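Local structure of La protein (1S29) at residues Q12-Q17 / S58-V63; D30-G35 / L51-V56; V45-L50 / K64-A69; E74-S79 / L83-R88. The protein probably binds RNA, this chain being its N-terminal La motif, a winged-helix domain that mediates binding through a conserved aromatic patch. All blocks are in the same frame, centred on the assembly; numbering follows the deposited sequence.

Contact 1: residues Q12-Q17 / S58-V63; sequences QKLQKQ and SVTTDV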
# COMPACT_ATOMS: atom_id res chain seq x y z
N GLN A 12 -1.43 8.60 8.60
CA GLN A 12 -2.73 8.72 7.96
C GLN A 12 -2.57 9.25 6.54
O GLN A 12 -3.31 8.87 5.64
CB GLN A 12 -3.64 9.65 8.77
CG GLN A 12 -4.01 9.09 10.13
CD GLN A 12 -4.91 10.02 10.92
OE1 GLN A 12 -5.99 10.39 10.45
NE2 GLN A 12 -4.47 10.40 12.11
N LYS A 13 -1.59 10.13 6.35
CA LYS A 13 -1.32 10.68 5.03
C LYS A 13 -0.83 9.59 4.10
O LYS A 13 -1.24 9.52 2.94
CB LYS A 13 -0.28 11.80 5.12
CG LYS A 13 -0.79 13.08 5.74
CD LYS A 13 0.27 14.17 5.67
CE LYS A 13 -0.25 15.48 6.23
NZ LYS A 13 -0.58 15.40 7.69
N LEU A 14 0.06 8.73 4.60
CA LEU A 14 0.61 7.64 3.81
C LEU A 14 -0.48 6.60 3.53
O LEU A 14 -0.53 6.02 2.45
CB LEU A 14 1.78 6.98 4.54
CG LEU A 14 2.39 5.75 3.87
CD1 LEU A 14 2.74 6.07 2.42
CD2 LEU A 14 3.62 5.32 4.64
N GLN A 15 -1.35 6.38 4.51
CA GLN A 15 -2.45 5.44 4.37
C GLN A 15 -3.26 5.83 3.13
O GLN A 15 -3.56 4.99 2.29
CB GLN A 15 -3.36 5.50 5.61
CG GLN A 15 -4.50 4.49 5.63
CD GLN A 15 -5.61 4.87 6.61
OE1 GLN A 15 -5.34 5.19 7.77
NE2 GLN A 15 -6.85 4.83 6.14
N LYS A 16 -3.61 7.11 3.02
CA LYS A 16 -4.39 7.58 1.89
C LYS A 16 -3.65 7.48 0.56
O LYS A 16 -4.28 7.31 -0.48
CB LYS A 16 -4.85 9.01 2.15
CG LYS A 16 -5.81 9.12 3.32
CD LYS A 16 -6.05 10.56 3.71
CE LYS A 16 -6.95 10.65 4.93
NZ LYS A 16 -7.22 12.07 5.30
N GLN A 17 -2.32 7.58 0.60
CA GLN A 17 -1.54 7.47 -0.63
C GLN A 17 -1.57 6.02 -1.12
O GLN A 17 -1.62 5.77 -2.32
CB GLN A 17 -0.10 7.93 -0.40
CG GLN A 17 0.03 9.40 -0.03
CD GLN A 17 -0.20 10.33 -1.21
OE1 GLN A 17 -1.20 10.23 -1.92
NE2 GLN A 17 0.74 11.26 -1.42
N SER A 58 8.50 9.01 -1.18
CA SER A 58 8.81 10.33 -0.66
C SER A 58 8.58 10.42 0.85
O SER A 58 9.09 11.31 1.51
CB SER A 58 7.98 11.39 -1.37
OG SER A 58 6.61 11.07 -1.29
N VAL A 59 7.80 9.47 1.38
CA VAL A 59 7.46 9.43 2.80
C VAL A 59 8.27 8.45 3.64
O VAL A 59 8.61 8.74 4.79
CB VAL A 59 5.95 9.10 2.97
CG1 VAL A 59 5.62 8.91 4.45
CG2 VAL A 59 5.10 10.20 2.36
N THR A 60 8.57 7.28 3.08
CA THR A 60 9.30 6.27 3.83
C THR A 60 10.05 5.30 2.92
O THR A 60 9.76 5.21 1.73
CB THR A 60 8.32 5.46 4.71
OG1 THR A 60 9.03 4.43 5.41
CG2 THR A 60 7.24 4.82 3.83
N THR A 61 11.01 4.59 3.49
CA THR A 61 11.77 3.60 2.73
C THR A 61 11.80 2.32 3.55
O THR A 61 12.59 1.42 3.29
CB THR A 61 13.23 4.08 2.47
OG1 THR A 61 13.89 4.30 3.72
CG2 THR A 61 13.24 5.36 1.67
N ASP A 62 10.90 2.25 4.54
CA ASP A 62 10.81 1.10 5.45
C ASP A 62 9.44 0.42 5.41
O ASP A 62 8.42 1.02 5.78
CB ASP A 62 11.11 1.57 6.87
CG ASP A 62 11.09 0.45 7.89
OD1 ASP A 62 10.86 -0.72 7.50
OD2 ASP A 62 11.30 0.74 9.08
N VAL A 63 9.42 -0.84 5.00
CA VAL A 63 8.17 -1.60 4.93
C VAL A 63 7.44 -1.65 6.27
O VAL A 63 6.22 -1.74 6.31
CB VAL A 63 8.42 -3.06 4.46
CG1 VAL A 63 8.90 -3.07 3.02
CG2 VAL A 63 9.44 -3.72 5.38

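Contact 2: residues D30-G35 / L51-V56; sequences DIFLKG and LTFKRV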
# COMPACT_ATOMS: atom_id res chain seq x y z
N ASP A 30 -3.72 1.26 -14.08
CA ASP A 30 -2.36 0.86 -13.73
C ASP A 30 -2.02 -0.56 -14.17
O ASP A 30 -2.24 -1.52 -13.43
CB ASP A 30 -2.20 0.98 -12.22
CG ASP A 30 -0.78 1.23 -11.79
OD1 ASP A 30 0.16 0.77 -12.49
OD2 ASP A 30 -0.59 1.88 -10.74
N ILE A 31 -1.47 -0.68 -15.38
CA ILE A 31 -1.11 -1.97 -15.94
C ILE A 31 -0.06 -2.67 -15.08
O ILE A 31 -0.11 -3.89 -14.89
CB ILE A 31 -0.55 -1.83 -17.37
CG1 ILE A 31 -1.59 -1.19 -18.29
CG2 ILE A 31 -0.11 -3.18 -17.90
CD1 ILE A 31 -1.04 -0.79 -19.64
N PHE A 32 0.89 -1.91 -14.57
CA PHE A 32 1.92 -2.51 -13.75
C PHE A 32 1.33 -3.05 -12.46
O PHE A 32 1.58 -4.20 -12.10
CB PHE A 32 3.01 -1.49 -13.42
CG PHE A 32 4.13 -2.05 -12.58
CD1 PHE A 32 5.16 -2.78 -13.17
CD2 PHE A 32 4.13 -1.87 -11.20
CE1 PHE A 32 6.18 -3.31 -12.39
CE2 PHE A 32 5.14 -2.40 -10.41
CZ PHE A 32 6.18 -3.12 -11.01
N LEU A 33 0.55 -2.22 -11.76
CA LEU A 33 -0.03 -2.67 -10.50
C LEU A 33 -0.98 -3.85 -10.72
O LEU A 33 -0.96 -4.81 -9.94
CB LEU A 33 -0.75 -1.51 -9.81
CG LEU A 33 -1.27 -1.81 -8.40
CD1 LEU A 33 -0.11 -2.28 -7.52
CD2 LEU A 33 -1.92 -0.56 -7.81
N LYS A 34 -1.81 -3.79 -11.75
CA LYS A 34 -2.72 -4.90 -12.01
C LYS A 34 -1.91 -6.16 -12.30
O LYS A 34 -2.36 -7.27 -11.99
CB LYS A 34 -3.63 -4.60 -13.20
CG LYS A 34 -4.81 -3.73 -12.83
CD LYS A 34 -5.78 -3.57 -13.99
CE LYS A 34 -5.18 -2.76 -15.13
NZ LYS A 34 -6.18 -2.61 -16.23
N GLY A 35 -0.74 -5.99 -12.89
CA GLY A 35 0.10 -7.14 -13.19
C GLY A 35 0.58 -7.81 -11.92
O GLY A 35 0.63 -9.04 -11.83
N LEU A 51 7.00 0.47 -1.93
CA LEU A 51 8.08 1.38 -1.59
C LEU A 51 8.73 2.02 -2.83
O LEU A 51 9.43 3.02 -2.72
CB LEU A 51 9.15 0.66 -0.78
CG LEU A 51 8.82 0.36 0.68
CD1 LEU A 51 9.98 -0.37 1.33
CD2 LEU A 51 8.56 1.66 1.42
N THR A 52 8.49 1.43 -4.00
CA THR A 52 9.08 1.97 -5.23
C THR A 52 8.21 3.03 -5.89
O THR A 52 8.65 3.72 -6.81
CB THR A 52 9.36 0.85 -6.26
OG1 THR A 52 8.12 0.37 -6.80
CG2 THR A 52 10.12 -0.30 -5.60
N PHE A 53 6.97 3.18 -5.42
CA PHE A 53 6.06 4.17 -5.97
C PHE A 53 6.36 5.54 -5.35
O PHE A 53 6.56 5.65 -4.15
CB PHE A 53 4.61 3.77 -5.69
CG PHE A 53 4.21 2.47 -6.33
CD1 PHE A 53 3.00 1.87 -5.99
CD2 PHE A 53 5.03 1.85 -7.26
CE1 PHE A 53 2.62 0.66 -6.58
CE2 PHE A 53 4.66 0.65 -7.86
CZ PHE A 53 3.45 0.05 -7.52
N LYS A 54 6.38 6.56 -6.20
CA LYS A 54 6.68 7.93 -5.80
C LYS A 54 6.01 8.48 -4.55
O LYS A 54 6.67 9.06 -3.69
CB LYS A 54 6.38 8.90 -6.95
CG LYS A 54 6.59 10.36 -6.58
CD LYS A 54 5.92 11.32 -7.55
CE LYS A 54 6.09 12.75 -7.06
NZ LYS A 54 5.40 13.76 -7.91
N ARG A 55 4.69 8.32 -4.46
CA ARG A 55 3.97 8.86 -3.32
C ARG A 55 4.28 8.15 -2.01
O ARG A 55 4.01 8.67 -0.92
CB ARG A 55 2.46 8.85 -3.60
CG ARG A 55 2.10 9.70 -4.82
CD ARG A 55 0.61 9.89 -4.95
NE ARG A 55 0.27 10.75 -6.08
CZ ARG A 55 -0.89 11.36 -6.23
NH1 ARG A 55 -1.85 11.21 -5.32
NH2 ARG A 55 -1.11 12.13 -7.29
N VAL A 56 4.85 6.96 -2.10
CA VAL A 56 5.22 6.22 -0.89
C VAL A 56 6.69 6.50 -0.58
O VAL A 56 7.05 6.78 0.56
CB VAL A 56 5.02 4.70 -1.09
CG1 VAL A 56 5.62 3.94 0.09
CG2 VAL A 56 3.54 4.39 -1.20

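Contact 3: residues V45-L50 / K64-A69; sequences VSLETL and KEVVEA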
# COMPACT_ATOMS: atom_id res chain seq x y z
N VAL A 45 -0.09 -7.60 -3.12
CA VAL A 45 1.05 -6.88 -3.69
C VAL A 45 2.04 -6.66 -2.55
O VAL A 45 1.65 -6.20 -1.48
CB VAL A 45 0.62 -5.50 -4.25
CG1 VAL A 45 1.85 -4.74 -4.73
CG2 VAL A 45 -0.37 -5.69 -5.40
N SER A 46 3.31 -6.99 -2.76
CA SER A 46 4.31 -6.82 -1.70
C SER A 46 4.52 -5.37 -1.33
O SER A 46 4.50 -4.48 -2.18
CB SER A 46 5.64 -7.46 -2.10
OG SER A 46 6.31 -6.70 -3.11
N LEU A 47 4.73 -5.12 -0.03
CA LEU A 47 4.95 -3.77 0.43
C LEU A 47 6.28 -3.25 -0.13
O LEU A 47 6.45 -2.04 -0.30
CB LEU A 47 4.93 -3.71 1.97
CG LEU A 47 3.63 -4.13 2.67
CD1 LEU A 47 3.73 -3.80 4.16
CD2 LEU A 47 2.45 -3.40 2.06
N GLU A 48 7.22 -4.14 -0.45
CA GLU A 48 8.47 -3.65 -1.01
C GLU A 48 8.20 -3.04 -2.39
O GLU A 48 8.91 -2.14 -2.82
CB GLU A 48 9.55 -4.74 -1.10
CG GLU A 48 9.18 -5.98 -1.90
CD GLU A 48 10.35 -6.96 -2.00
OE1 GLU A 48 11.12 -7.08 -1.02
OE2 GLU A 48 10.50 -7.61 -3.05
N THR A 49 7.17 -3.53 -3.08
CA THR A 49 6.83 -2.99 -4.38
C THR A 49 6.26 -1.60 -4.17
O THR A 49 6.56 -0.67 -4.93
CB THR A 49 5.77 -3.83 -5.10
OG1 THR A 49 6.34 -5.10 -5.44
CG2 THR A 49 5.33 -3.13 -6.38
N LEU A 50 5.44 -1.45 -3.13
CA LEU A 50 4.84 -0.15 -2.84
C LEU A 50 5.90 0.90 -2.54
O LEU A 50 5.75 2.07 -2.88
CB LEU A 50 3.86 -0.27 -1.68
CG LEU A 50 2.63 -1.14 -1.97
CD1 LEU A 50 1.59 -0.88 -0.89
CD2 LEU A 50 2.06 -0.82 -3.34
N LYS A 64 8.19 -1.60 7.36
CA LYS A 64 7.58 -1.66 8.68
C LYS A 64 6.75 -0.42 9.00
O LYS A 64 5.75 -0.50 9.71
CB LYS A 64 8.65 -1.90 9.75
CG LYS A 64 9.35 -3.23 9.54
CD LYS A 64 10.33 -3.57 10.64
CE LYS A 64 10.99 -4.91 10.39
NZ LYS A 64 9.98 -6.01 10.27
N GLU A 65 7.15 0.72 8.45
CA GLU A 65 6.39 1.94 8.68
C GLU A 65 5.14 1.90 7.79
O GLU A 65 4.08 2.40 8.15
CB GLU A 65 7.24 3.18 8.35
CG GLU A 65 8.47 3.32 9.23
CD GLU A 65 9.19 4.65 9.03
OE1 GLU A 65 9.34 5.07 7.87
OE2 GLU A 65 9.62 5.25 10.04
N VAL A 66 5.27 1.27 6.62
CA VAL A 66 4.14 1.16 5.71
C VAL A 66 3.08 0.27 6.35
O VAL A 66 1.89 0.52 6.19
CB VAL A 66 4.57 0.57 4.35
CG1 VAL A 66 3.37 0.45 3.43
CG2 VAL A 66 5.61 1.47 3.71
N VAL A 67 3.50 -0.75 7.09
CA VAL A 67 2.54 -1.64 7.75
C VAL A 67 1.70 -0.85 8.76
O VAL A 67 0.47 -0.98 8.80
CB VAL A 67 3.26 -2.80 8.49
CG1 VAL A 67 2.26 -3.58 9.33
CG2 VAL A 67 3.93 -3.72 7.50
N GLU A 68 2.36 -0.02 9.56
CA GLU A 68 1.66 0.78 10.57
C GLU A 68 0.73 1.80 9.93
O GLU A 68 -0.38 2.05 10.42
CB GLU A 68 2.68 1.50 11.46
CG GLU A 68 3.63 0.55 12.16
CD GLU A 68 2.90 -0.54 12.91
OE1 GLU A 68 3.22 -1.73 12.69
OE2 GLU A 68 2.00 -0.22 13.72
N ALA A 69 1.17 2.38 8.83
CA ALA A 69 0.37 3.36 8.12
C ALA A 69 -0.88 2.75 7.50
O ALA A 69 -1.95 3.35 7.50
CB ALA A 69 1.21 4.03 7.03

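Contact 4: residues E74-S79 / L83-R88; sequences EKLVLS and LMVRRR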
# COMPACT_ATOMS: atom_id res chain seq x y z
N GLU A 74 -9.76 0.58 5.89
CA GLU A 74 -10.91 -0.29 5.76
C GLU A 74 -11.04 -0.69 4.29
O GLU A 74 -11.92 -1.47 3.92
CB GLU A 74 -12.18 0.43 6.22
CG GLU A 74 -12.07 1.01 7.62
CD GLU A 74 -13.31 1.77 8.06
OE1 GLU A 74 -13.69 2.77 7.40
OE2 GLU A 74 -13.91 1.38 9.09
N LYS A 75 -10.14 -0.17 3.46
CA LYS A 75 -10.15 -0.45 2.03
C LYS A 75 -9.03 -1.41 1.66
O LYS A 75 -9.01 -1.95 0.55
CB LYS A 75 -9.98 0.84 1.23
CG LYS A 75 -11.05 1.88 1.49
CD LYS A 75 -10.79 3.14 0.67
CE LYS A 75 -11.88 4.17 0.87
NZ LYS A 75 -11.96 4.65 2.28
N LEU A 76 -8.09 -1.60 2.58
CA LEU A 76 -6.94 -2.48 2.34
C LEU A 76 -6.86 -3.55 3.41
O LEU A 76 -7.34 -3.36 4.53
CB LEU A 76 -5.65 -1.66 2.35
CG LEU A 76 -5.54 -0.49 1.37
CD1 LEU A 76 -4.43 0.44 1.83
CD2 LEU A 76 -5.27 -1.01 -0.04
N VAL A 77 -6.23 -4.68 3.07
CA VAL A 77 -6.06 -5.79 4.01
C VAL A 77 -4.61 -6.27 3.92
O VAL A 77 -4.12 -6.55 2.82
CB VAL A 77 -6.97 -6.99 3.66
CG1 VAL A 77 -6.76 -8.11 4.67
CG2 VAL A 77 -8.42 -6.56 3.66
N LEU A 78 -3.94 -6.36 5.07
CA LEU A 78 -2.56 -6.82 5.14
C LEU A 78 -2.52 -8.34 5.22
O LEU A 78 -3.42 -8.97 5.79
CB LEU A 78 -1.87 -6.22 6.38
CG LEU A 78 -1.49 -4.74 6.29
CD1 LEU A 78 -1.15 -4.19 7.67
CD2 LEU A 78 -0.31 -4.59 5.33
N SER A 79 -1.48 -8.93 4.65
CA SER A 79 -1.32 -10.38 4.67
C SER A 79 -0.99 -10.78 6.10
O SER A 79 -0.53 -9.96 6.90
CB SER A 79 -0.21 -10.82 3.71
OG SER A 79 1.04 -10.25 4.04
N LEU A 83 3.72 -8.65 5.00
CA LEU A 83 4.67 -8.30 3.95
C LEU A 83 3.93 -7.90 2.68
O LEU A 83 4.55 -7.41 1.73
CB LEU A 83 5.61 -9.47 3.66
CG LEU A 83 6.46 -9.96 4.83
CD1 LEU A 83 7.44 -10.99 4.32
CD2 LEU A 83 7.20 -8.80 5.48
N MSE A 84 2.62 -8.10 2.66
CA MSE A 84 1.83 -7.77 1.47
C MSE A 84 0.50 -7.09 1.82
O MSE A 84 0.06 -7.11 2.97
CB MSE A 84 1.54 -9.03 0.65
CG MSE A 84 2.76 -9.91 0.40
SE MSE A 84 2.39 -11.42 -0.77
CE MSE A 84 2.67 -10.52 -2.47
N VAL A 85 -0.13 -6.50 0.82
CA VAL A 85 -1.42 -5.85 1.04
C VAL A 85 -2.29 -6.06 -0.20
O VAL A 85 -1.77 -6.17 -1.31
CB VAL A 85 -1.25 -4.33 1.30
CG1 VAL A 85 -0.65 -3.64 0.08
CG2 VAL A 85 -2.60 -3.71 1.68
N ARG A 86 -3.60 -6.13 0.01
CA ARG A 86 -4.54 -6.33 -1.08
C ARG A 86 -5.75 -5.42 -0.90
O ARG A 86 -5.98 -4.89 0.19
CB ARG A 86 -5.01 -7.78 -1.13
CG ARG A 86 -5.83 -8.22 0.08
CD ARG A 86 -6.29 -9.66 -0.09
NE ARG A 86 -6.97 -10.18 1.09
CZ ARG A 86 -8.19 -9.84 1.48
NH1 ARG A 86 -8.90 -8.95 0.78
NH2 ARG A 86 -8.73 -10.39 2.56
N ARG A 87 -6.51 -5.24 -1.97
CA ARG A 87 -7.72 -4.44 -1.89
C ARG A 87 -8.74 -5.26 -1.12
O ARG A 87 -8.73 -6.50 -1.17
CB ARG A 87 -8.31 -4.18 -3.28
CG ARG A 87 -7.63 -3.11 -4.09
CD ARG A 87 -8.11 -3.20 -5.53
NE ARG A 87 -9.56 -3.32 -5.63
CZ ARG A 87 -10.39 -2.31 -5.90
NH1 ARG A 87 -9.91 -1.08 -6.10
NH2 ARG A 87 -11.69 -2.53 -5.98
N ARG A 88 -9.61 -4.57 -0.40
CA ARG A 88 -10.66 -5.22 0.36
C ARG A 88 -11.70 -5.68 -0.67
O ARG A 88 -12.25 -6.78 -0.57
CB ARG A 88 -11.31 -4.21 1.31
CG ARG A 88 -12.41 -4.77 2.20
CD ARG A 88 -11.83 -5.52 3.39
NE ARG A 88 -12.88 -5.97 4.31
CZ ARG A 88 -13.52 -7.14 4.21
NH1 ARG A 88 -13.21 -7.98 3.23
NH2 ARG A 88 -14.46 -7.46 5.08

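Contact 1: residues Q12-Q17 / S58-V63
Leu14 reaches out of helix 8-21 with one methyl, CD2, and sets it against two residues of the loop 58-63. The apolar part is all there is across the gap: Leu14 CD2 lies 3.7 Å from Thr60 CG2, where the two side chains meet at about a right angle, and 4.1 Å from Val59 CG1, which it passes at a slant. With CG trans to the backbone N (chi1 176°), the leucine projects well off its helix and carries CD2 as far as the loop.

The polar part lies on the loop's own side, runs into helix 63-70 and fixes how Thr60 is turned. Its OG1 accepts from Asp62 N at 3.0 Å with a nearly straight N-H (165°), which makes an ST turn, and the same hydroxyl is also hydrogen-bonded to Glu65. Held in this way, Thr60 gives its methyl to Leu14 and its oxygen to the start of helix 63-70. Asp62 then occupies the N-cap of that helix, with OD1 bonded to Lys64 N.

The loop thus links helix 54-57 to helix 63-70 while resting on helix 8-21. Leu14 also touches Val56 of helix 54-57 and Ala69 of helix 63-70, which places it where the three helices converge.

Contact 2: residues D30-G35 / L51-V56
Leu33 and Phe53 are the residues of closest backbone approach, yet Leu33 CA and Phe53 CA are 10.2 Å apart, so side chains alone bridge the gap between the start of helix 31-37 and the residues leading into helix 54-57. Phe53 does most of the bridging. Its ring points its rim at the other segment and is met near its own plane on either side of CZ, at CE1 and at CE2. Phe53 CE1 touches Leu33 CD1 at 4.1 Å, the two side chains running roughly perpendicular. On the other side of the ring tip, Phe53 CE2 lies 4.0 Å from Phe32 CE2, which also comes close to Phe53 CZ. Phe32 is swung out from its helix with CG trans to the backbone N (chi1 -179°), and this brings its CE2 within range of the second ring, the two side chains meeting at a slant.

Asp30 fixes the start of the helix that carries both partners. As N-cap it accepts at OD1 from Leu33 N, 3.1 Å away; the N-H is straight (169°) but arrives from above the carboxylate plane. Phe53, itself the N-cap residue of helix 54-57, has a further ring neighbour in Tyr21, their planes inclined at about 55°.

Phe32, Phe53 and Tyr21 form a run of aromatic rings, Phe32 at the exposed end, probably part of the conserved aromatic patch by which the winged-helix La motif binds RNA.

Contact 3: residues V45-L50 / K64-A69
Leu47 fits its two methyls against successive residues of helix 63-70, one branch to each. CD1 goes to Val67 and meets its CG2 at 3.3 Å, a close squeeze for two methyls, with the side chains at about a right angle. CD2 goes to Val66, where Leu47 CD2 and Val66 CG1 are a relaxed 4.2 Å apart and the side chains pass one another running opposite ways. The backbones stay well apart, Leu47 CA and Val66 CA being 7.3 Å from one another.

One step out, the start of helix 47-50 sets the position of Leu47. Ser46 is the N-cap: its OG accepts from Thr49 N at 3.3 Å, a bent bond (137°), and its carbonyl O also receives Thr49 N, at 3.0 Å. The serine hydroxyl lies close to that of Thr49 as well, with 2.8 Å between Ser46 OG and Thr49 OG1. On the facing helix, a backbone bond from Ala69 N to Glu65 O, 3.0 Å long, belongs to the turn that presents Val66 and Val67.

Further out, Val66 packs on Leu51 and Thr60, and Glu68 makes a salt bridge with Arg71. Leu47 also rests on Val85 and shares a backbone hydrogen bond with Leu83, so the contact lies between helix 63-70 and the sheet, next to strand 84-87, with helix 47-50 following directly from strand 45-46.

Contact 4: residues E74-S79 / L83-R88
Val77 and Arg86 face each other as a hydrogen-bonded antiparallel pair in the beta hairpin 76-78/84-87, the wing of the winged-helix fold. Val77 N donates a hydrogen bond to Arg86 O at 2.9 Å, and Arg86 N donates one back to Val77 O at the same length.

From CB outward, Arg86 lies along its partner. CG sits between the backbone N and carbonyl carbon (chi1 65°), which brings it to 3.6 Å from Val77 O. From there the chain runs extended to NE, alongside the valine and pointing the same way. The guanidinium ends flat over Val77: CZ is 3.8 Å from Val77 CB, which lies beneath the centre of the group. Its NH2 rests near Val77 CG1. Its NH1 passes Val77 CG2 and hydrogen-bonds, close to the guanidinium plane, to Arg87 O at 3.1 Å, a bond that helps fix the rotation of the group. Val77 CG2 in turn takes Arg88 CD at 3.6 Å, so the valine has an arginine chain against each of its methyls.

The other face is apolar. Leu78 and Val85 form a non-hydrogen-bonded pair there, Leu76 CB touches Val85 CG2, and Ile70 of helix 63-70 packs on all three. Arg87 turns away to the carbonyl of Phe22 and a salt bridge with Asp24.

Towards the turn, Ser79 N bonds to the carbonyl O of Met84, a selenomethionine, while Ser79 OG, also bonded to Asp81, accepts from Met84 N at 3.0 Å with a bent N-H (139°).

How the contacts relate
Contacts 1 and 3 are the buried ones and meet at helix 63-70, which contact 1 approaches from the loop before it and contact 3 from helix 47-50. Both are purely apolar across the gap. Contact 2 is also apolar but aromatic and partly exposed; it joins contact 3 through Phe32 on Thr49 and Leu33 on Val45. Contact 4 differs in kind, a hairpin zipped by backbone hydrogen bonds, with Val77 under Arg86 on one face and Leu78 and Val85 on the other. Strand 45-46 of contact 3 pairs with strand 84-87 of contact 4, tying sheet to helices, whereas contacts 1 and 2 lie across the chain's centre from the hairpin and do not touch it.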